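Long-range contacts in OsmC family protein (Rhodothermus marinus, PDB 5CML), which probably hydrolyses carboxylic esters as a serine esterase, this chain being the alpha/beta-hydrolase domain of a longer protein that also carries an OsmC domain: residues Cys37-Lys42 / Asp65-Gly70; Val29-Phe34 / Ala97-Pro102. One frame throughout, in Å; residues are numbered along the deposited sequence.

Contact 1: residues Cys37-Lys42 / Asp65-Gly70; sequences CFTCSK and DFTGLG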
loop_
_atom_site.group_PDB
_atom_site.type_symbol
_atom_site.label_atom_id
_atom_site.label_comp_id
_atom_site.label_asym_id
_atom_site.label_seq_id
_atom_site.Cartn_x
_atom_site.Cartn_y
_atom_site.Cartn_z
ATOM N N CYS A 37 4.996 3.814 1.666
ATOM C CA CYS A 37 5.709 5.085 1.740
ATOM C C CYS A 37 6.808 5.049 2.800
ATOM O O CYS A 37 7.195 6.088 3.322
ATOM C CB CYS A 37 4.728 6.222 2.035
ATOM S SG CYS A 37 3.479 6.429 0.698
ATOM N N PHE A 38 7.326 3.860 3.115
ATOM C CA PHE A 38 8.323 3.759 4.188
ATOM C C PHE A 38 9.670 4.318 3.757
ATOM O O PHE A 38 10.530 4.557 4.586
ATOM C CB PHE A 38 8.484 2.322 4.651
ATOM C CG PHE A 38 7.296 1.808 5.369
ATOM C CD1 PHE A 38 6.954 2.321 6.607
ATOM C CD2 PHE A 38 6.501 0.833 4.810
ATOM C CE1 PHE A 38 5.841 1.856 7.278
ATOM C CE2 PHE A 38 5.380 0.371 5.471
ATOM C CZ PHE A 38 5.058 0.875 6.702
ATOM N N THR A 39 9.832 4.552 2.461
ATOM C CA THR A 39 11.045 5.173 1.944
ATOM C C THR A 39 11.227 6.601 2.482
ATOM O O THR A 39 12.326 7.144 2.427
ATOM C CB THR A 39 11.026 5.174 0.411
ATOM O OG1 THR A 39 10.498 3.922 -0.041
ATOM C CG2 THR A 39 12.413 5.336 -0.142
ATOM N N CYS A 40 10.154 7.182 3.019
ATOM C CA CYS A 40 10.193 8.483 3.708
ATOM C C CYS A 40 11.022 8.463 4.989
ATOM O O CYS A 40 11.446 9.512 5.471
ATOM C CB CYS A 40 8.760 8.962 4.063
ATOM S SG CYS A 40 7.794 9.410 2.609
ATOM N N SER A 41 11.232 7.275 5.545
ATOM C CA SER A 41 12.020 7.124 6.774
ATOM C C SER A 41 13.520 7.166 6.527
ATOM O O SER A 41 13.971 7.201 5.391
ATOM C CB SER A 41 11.685 5.806 7.468
ATOM O OG SER A 41 10.345 5.777 7.882
ATOM N N LYS A 42 14.286 7.134 7.613
ATOM C CA LYS A 42 15.742 7.132 7.531
ATOM C C LYS A 42 16.285 5.810 6.984
ATOM O O LYS A 42 17.417 5.746 6.505
ATOM C CB LYS A 42 16.338 7.414 8.910
ATOM C CG LYS A 42 16.045 6.338 9.951
ATOM C CD LYS A 42 16.171 6.888 11.376
ATOM C CE LYS A 42 14.957 7.744 11.748
ATOM N NZ LYS A 42 14.922 8.088 13.195
ATOM N N ASP A 65 7.621 1.067 -4.210
ATOM C CA ASP A 65 7.873 2.341 -3.547
ATOM C C ASP A 65 6.996 3.439 -4.129
ATOM O O ASP A 65 7.266 3.972 -5.212
ATOM C CB ASP A 65 9.348 2.710 -3.691
ATOM C CG ASP A 65 9.649 4.103 -3.209
ATOM O OD1 ASP A 65 8.911 4.622 -2.339
ATOM O OD2 ASP A 65 10.636 4.680 -3.705
ATOM N N PHE A 66 5.959 3.791 -3.380
ATOM C CA PHE A 66 4.956 4.733 -3.855
ATOM C C PHE A 66 5.507 6.151 -3.922
ATOM O O PHE A 66 4.961 7.004 -4.616
ATOM C CB PHE A 66 3.733 4.661 -2.930
ATOM C CG PHE A 66 2.534 5.373 -3.456
ATOM C CD1 PHE A 66 1.670 4.747 -4.340
ATOM C CD2 PHE A 66 2.276 6.676 -3.076
ATOM C CE1 PHE A 66 0.544 5.435 -4.841
ATOM C CE2 PHE A 66 1.160 7.352 -3.563
ATOM C CZ PHE A 66 0.297 6.722 -4.441
ATOM N N THR A 67 6.591 6.408 -3.193
ATOM C CA THR A 67 7.135 7.757 -3.101
ATOM C C THR A 67 7.985 8.150 -4.295
ATOM O O THR A 67 8.215 9.333 -4.518
ATOM C CB THR A 67 8.024 7.928 -1.868
ATOM O OG1 THR A 67 9.258 7.246 -2.109
ATOM C CG2 THR A 67 7.352 7.391 -0.601
ATOM N N GLY A 68 8.476 7.166 -5.047
ATOM C CA GLY A 68 9.410 7.440 -6.130
ATOM C C GLY A 68 10.807 7.854 -5.668
ATOM O O GLY A 68 11.672 8.163 -6.489
ATOM N N LEU A 69 11.041 7.858 -4.360
ATOM C CA LEU A 69 12.344 8.256 -3.826
ATOM C C LEU A 69 13.420 7.213 -4.116
ATOM O O LEU A 69 14.613 7.514 -4.061
ATOM C CB LEU A 69 12.257 8.498 -2.314
ATOM C CG LEU A 69 11.381 9.666 -1.859
ATOM C CD1 LEU A 69 11.207 9.653 -0.322
ATOM C CD2 LEU A 69 11.969 10.992 -2.340
ATOM N N GLY A 70 13.001 5.991 -4.426
ATOM C CA GLY A 70 13.936 4.906 -4.660
ATOM C C GLY A 70 14.683 4.530 -3.396
ATOM O O GLY A 70 15.490 3.599 -3.397
#

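Contact 2: residues Val29-Phe34 / Ala97-Pro102; sequences VAYALF and AQYEPP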
loop_
_atom_site.group_PDB
_atom_site.type_symbol
_atom_site.label_atom_id
_atom_site.label_comp_id
_atom_site.label_asym_id
_atom_site.label_seq_id
_atom_site.Cartn_x
_atom_site.Cartn_y
_atom_site.Cartn_z
ATOM N N VAL A 29 2.195 -19.203 -1.129
ATOM C CA VAL A 29 0.786 -19.296 -0.796
ATOM C C VAL A 29 0.023 -18.270 -1.629
ATOM O O VAL A 29 -1.118 -18.497 -2.022
ATOM C CB VAL A 29 0.522 -19.050 0.696
ATOM C CG1 VAL A 29 0.984 -17.694 1.121
ATOM C CG2 VAL A 29 -0.953 -19.221 1.032
ATOM N N ALA A 30 0.667 -17.133 -1.870
ATOM C CA ALA A 30 0.098 -16.059 -2.670
ATOM C C ALA A 30 1.183 -15.028 -2.950
ATOM O O ALA A 30 2.185 -14.960 -2.228
ATOM C CB ALA A 30 -1.110 -15.393 -1.966
ATOM N N TYR A 31 0.970 -14.233 -3.992
ATOM C CA TYR A 31 1.772 -13.050 -4.244
ATOM C C TYR A 31 0.999 -11.828 -3.741
ATOM O O TYR A 31 -0.215 -11.723 -3.964
ATOM C CB TYR A 31 2.096 -12.891 -5.744
ATOM C CG TYR A 31 3.071 -13.932 -6.254
ATOM C CD1 TYR A 31 2.650 -15.225 -6.538
ATOM C CD2 TYR A 31 4.409 -13.625 -6.427
ATOM C CE1 TYR A 31 3.542 -16.185 -6.987
ATOM C CE2 TYR A 31 5.308 -14.585 -6.854
ATOM C CZ TYR A 31 4.860 -15.857 -7.150
ATOM O OH TYR A 31 5.748 -16.823 -7.609
ATOM N N ALA A 32 1.711 -10.930 -3.072
ATOM C CA ALA A 32 1.134 -9.698 -2.550
ATOM C C ALA A 32 1.820 -8.529 -3.206
ATOM O O ALA A 32 3.034 -8.542 -3.374
ATOM C CB ALA A 32 1.287 -9.614 -1.036
ATOM N N LEU A 33 1.047 -7.503 -3.556
ATOM C CA LEU A 33 1.589 -6.222 -3.982
ATOM C C LEU A 33 1.520 -5.318 -2.777
ATOM O O LEU A 33 0.462 -5.194 -2.158
ATOM C CB LEU A 33 0.795 -5.618 -5.153
ATOM C CG LEU A 33 1.175 -4.187 -5.544
ATOM C CD1 LEU A 33 2.621 -4.167 -6.027
ATOM C CD2 LEU A 33 0.233 -3.592 -6.619
ATOM N N PHE A 34 2.648 -4.718 -2.435
ATOM C CA PHE A 34 2.762 -3.891 -1.235
ATOM C C PHE A 34 3.226 -2.503 -1.642
ATOM O O PHE A 34 4.423 -2.270 -1.844
ATOM C CB PHE A 34 3.732 -4.554 -0.247
ATOM C CG PHE A 34 3.843 -3.885 1.103
ATOM C CD1 PHE A 34 3.017 -2.846 1.493
ATOM C CD2 PHE A 34 4.807 -4.336 1.998
ATOM C CE1 PHE A 34 3.148 -2.263 2.757
ATOM C CE2 PHE A 34 4.945 -3.767 3.262
ATOM C CZ PHE A 34 4.108 -2.722 3.640
ATOM N N ALA A 97 1.791 -11.490 -15.273
ATOM C CA ALA A 97 2.524 -12.051 -16.408
ATOM C C ALA A 97 3.675 -12.947 -15.962
ATOM O O ALA A 97 3.818 -14.077 -16.443
ATOM C CB ALA A 97 3.045 -10.934 -17.278
ATOM N N GLN A 98 4.504 -12.445 -15.052
ATOM C CA GLN A 98 5.761 -13.120 -14.721
ATOM C C GLN A 98 5.678 -14.026 -13.507
ATOM O O GLN A 98 6.529 -14.920 -13.347
ATOM C CB GLN A 98 6.884 -12.096 -14.521
ATOM C CG GLN A 98 7.177 -11.344 -15.822
ATOM C CD GLN A 98 8.529 -10.650 -15.878
ATOM O OE1 GLN A 98 9.539 -11.158 -15.377
ATOM N NE2 GLN A 98 8.556 -9.484 -16.520
ATOM N N TYR A 99 4.628 -13.847 -12.703
ATOM C CA TYR A 99 4.435 -14.640 -11.498
ATOM C C TYR A 99 2.985 -15.109 -11.482
ATOM O O TYR A 99 2.571 -15.788 -12.418
ATOM C CB TYR A 99 4.873 -13.830 -10.255
ATOM C CG TYR A 99 6.372 -13.597 -10.317
ATOM C CD1 TYR A 99 7.258 -14.585 -9.902
ATOM C CD2 TYR A 99 6.905 -12.438 -10.861
ATOM C CE1 TYR A 99 8.603 -14.415 -10.008
ATOM C CE2 TYR A 99 8.277 -12.263 -10.981
ATOM C CZ TYR A 99 9.118 -13.260 -10.556
ATOM O OH TYR A 99 10.488 -13.125 -10.655
ATOM N N GLU A 100 2.217 -14.781 -10.451
ATOM C CA GLU A 100 0.794 -15.057 -10.438
ATOM C C GLU A 100 0.080 -13.742 -10.142
ATOM O O GLU A 100 0.646 -12.887 -9.473
ATOM C CB GLU A 100 0.425 -16.103 -9.372
ATOM C CG GLU A 100 1.133 -17.446 -9.544
ATOM C CD GLU A 100 0.544 -18.276 -10.669
ATOM O OE1 GLU A 100 -0.655 -18.098 -10.983
ATOM O OE2 GLU A 100 1.290 -19.109 -11.241
ATOM N N PRO A 101 -1.150 -13.582 -10.637
ATOM C CA PRO A 101 -1.883 -12.372 -10.264
ATOM C C PRO A 101 -1.947 -12.235 -8.754
ATOM O O PRO A 101 -2.153 -13.248 -8.043
ATOM C CB PRO A 101 -3.280 -12.596 -10.860
ATOM C CG PRO A 101 -3.045 -13.556 -11.997
ATOM C CD PRO A 101 -1.944 -14.464 -11.507
ATOM N N PRO A 102 -1.760 -11.008 -8.247
ATOM C CA PRO A 102 -1.715 -10.914 -6.776
ATOM C C PRO A 102 -3.078 -11.176 -6.146
ATOM O O PRO A 102 -4.112 -10.675 -6.610
ATOM C CB PRO A 102 -1.258 -9.474 -6.522
ATOM C CG PRO A 102 -1.699 -8.722 -7.782
ATOM C CD PRO A 102 -1.531 -9.714 -8.907
HETATM O O HOH W 1 -1.249 -14.668 -5.835
#

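Contact 1: residues Cys37-Lys42 / Asp65-Gly70
Two loops at the C-terminal ends of neighbouring parallel strands of an alpha/beta-hydrolase sheet meet here: Thr39, in the loop after strand 30-36, sits against Asp65, the last residue of strand 59-65, and Thr67 of the loop that follows. Thr39 OG1 gives a weak hydrogen bond to Asp65 OD1 (2.9 Å), the two side chains crossing nearly perpendicularly. That oxygen is already busy. Thr67 OG1 donates to the syn lone pair of Asp65 OD1, 2.7 Å away, while Thr67 N reaches the same OD1 from above the carboxylate plane, 60° out of it, and closes an Asx turn. The other oxygen, Asp65 OD2, takes Gly70 N nearly along its C-O axis at 2.8 Å, so both ends of the carboxylate are held and its rotation is fixed. Thr67 OG1 in turn accepts from Leu69 N (2.9 Å, N-H...O angle 163°) in an ST turn, overlapping the type I turn from Asp65 to Gly68.

In this fold the strand ends carry the catalytic machinery; Cys37 lies beside the putative nucleophile elbow around Ser109, and its backbone N is hydrogen-bonded to His108 ND1. The rest of the join is apolar. With OG1 turned between its backbone N and carbonyl carbon (chi1 74°), Thr67 points CG2 at Cys37 CA, 3.7 Å away, and at Cys40 SG. Cys37 SG lies obliquely to the Phe66 ring, 4.0 Å from Phe66 CD2. Farther along, Thr39 CG2 rests 3.8 Å from Leu69 CB, the two side chains lying alongside and pointing opposite ways.

Contact 2: residues Val29-Phe34 / Ala97-Pro102
Tyr31, near the start of strand 30-36, carries most of this contact by laying its ring against the chain leaving helix 85-98. At its backbone a water bridges the two segments, donating a hydrogen bond to Pro101 O at 2.8 Å and accepting one from Tyr31 N at 2.9 Å. The strand N-H thus reaches the loop through a single water rather than a direct bond. With chi1 at -70°, CG of Tyr31 stands opposite its carbonyl carbon, and the ring extends toward Tyr99 and Glu100.

Over one face of that ring comes Tyr99 CB in a CH-pi contact, 3.8 Å from the Tyr31 ring centroid and offset toward the rim, with Tyr31 CE2 as its nearest atom. Glu100 N lies above the same face, also near the rim. The two tyrosine rings are tilted by 41° to each other, and Tyr31 OH comes to the edge of the Tyr99 ring, 3.5 Å from Tyr99 CD1. On the same side of the ring plane but along the opposite rim, at CD1 and CE1, run the methylenes of Glu100: its CB is 3.7 Å from Tyr31 CD1, and CG packs on CE1 before the bend at chi2 carries the carboxylate away.

The carbonyl of the same tyrosine meets Pro102, whose CA is 3.3 Å from Tyr31 O in a CA-H...O contact. Leu33 is more loosely engaged: its backbone N lies 4.2 Å from Pro102 CB, while its side chain packs on Ala91 and Cys92 of helix 85-98. Beyond Pro102 the chain pairs with Tyr31 through Ala103 and enters strand 104-108, parallel to 30-36. This is the helix-to-strand end of the beta-alpha-beta crossover from strand 59-65 to strand 104-108, which passes over strand 30-36 of the alpha/beta-hydrolase sheet.

Overall arrangement
From the N terminus, after strands 2-9 and 15-22 the chain enters strand 30-36, most of which belongs to the 29-34 side of contact 2. Directly after it the loop of 37-42 enters contact 1. Helix 45-56 and strand 59-65 then return the chain to the sheet, where 65-70 closes the shorter loop. Helix 85-98 follows, and 97-102 comes back to 29-34, closing a longer loop that encloses the first. The contacts do not cross; their centres lie about 21 Å apart, toward the two ends of strand 30-36. Contact 1 joins loops near the presumed catalytic elbow, whereas contact 2 ties the end of helix 85-98 to the sheet just before strand 104-108.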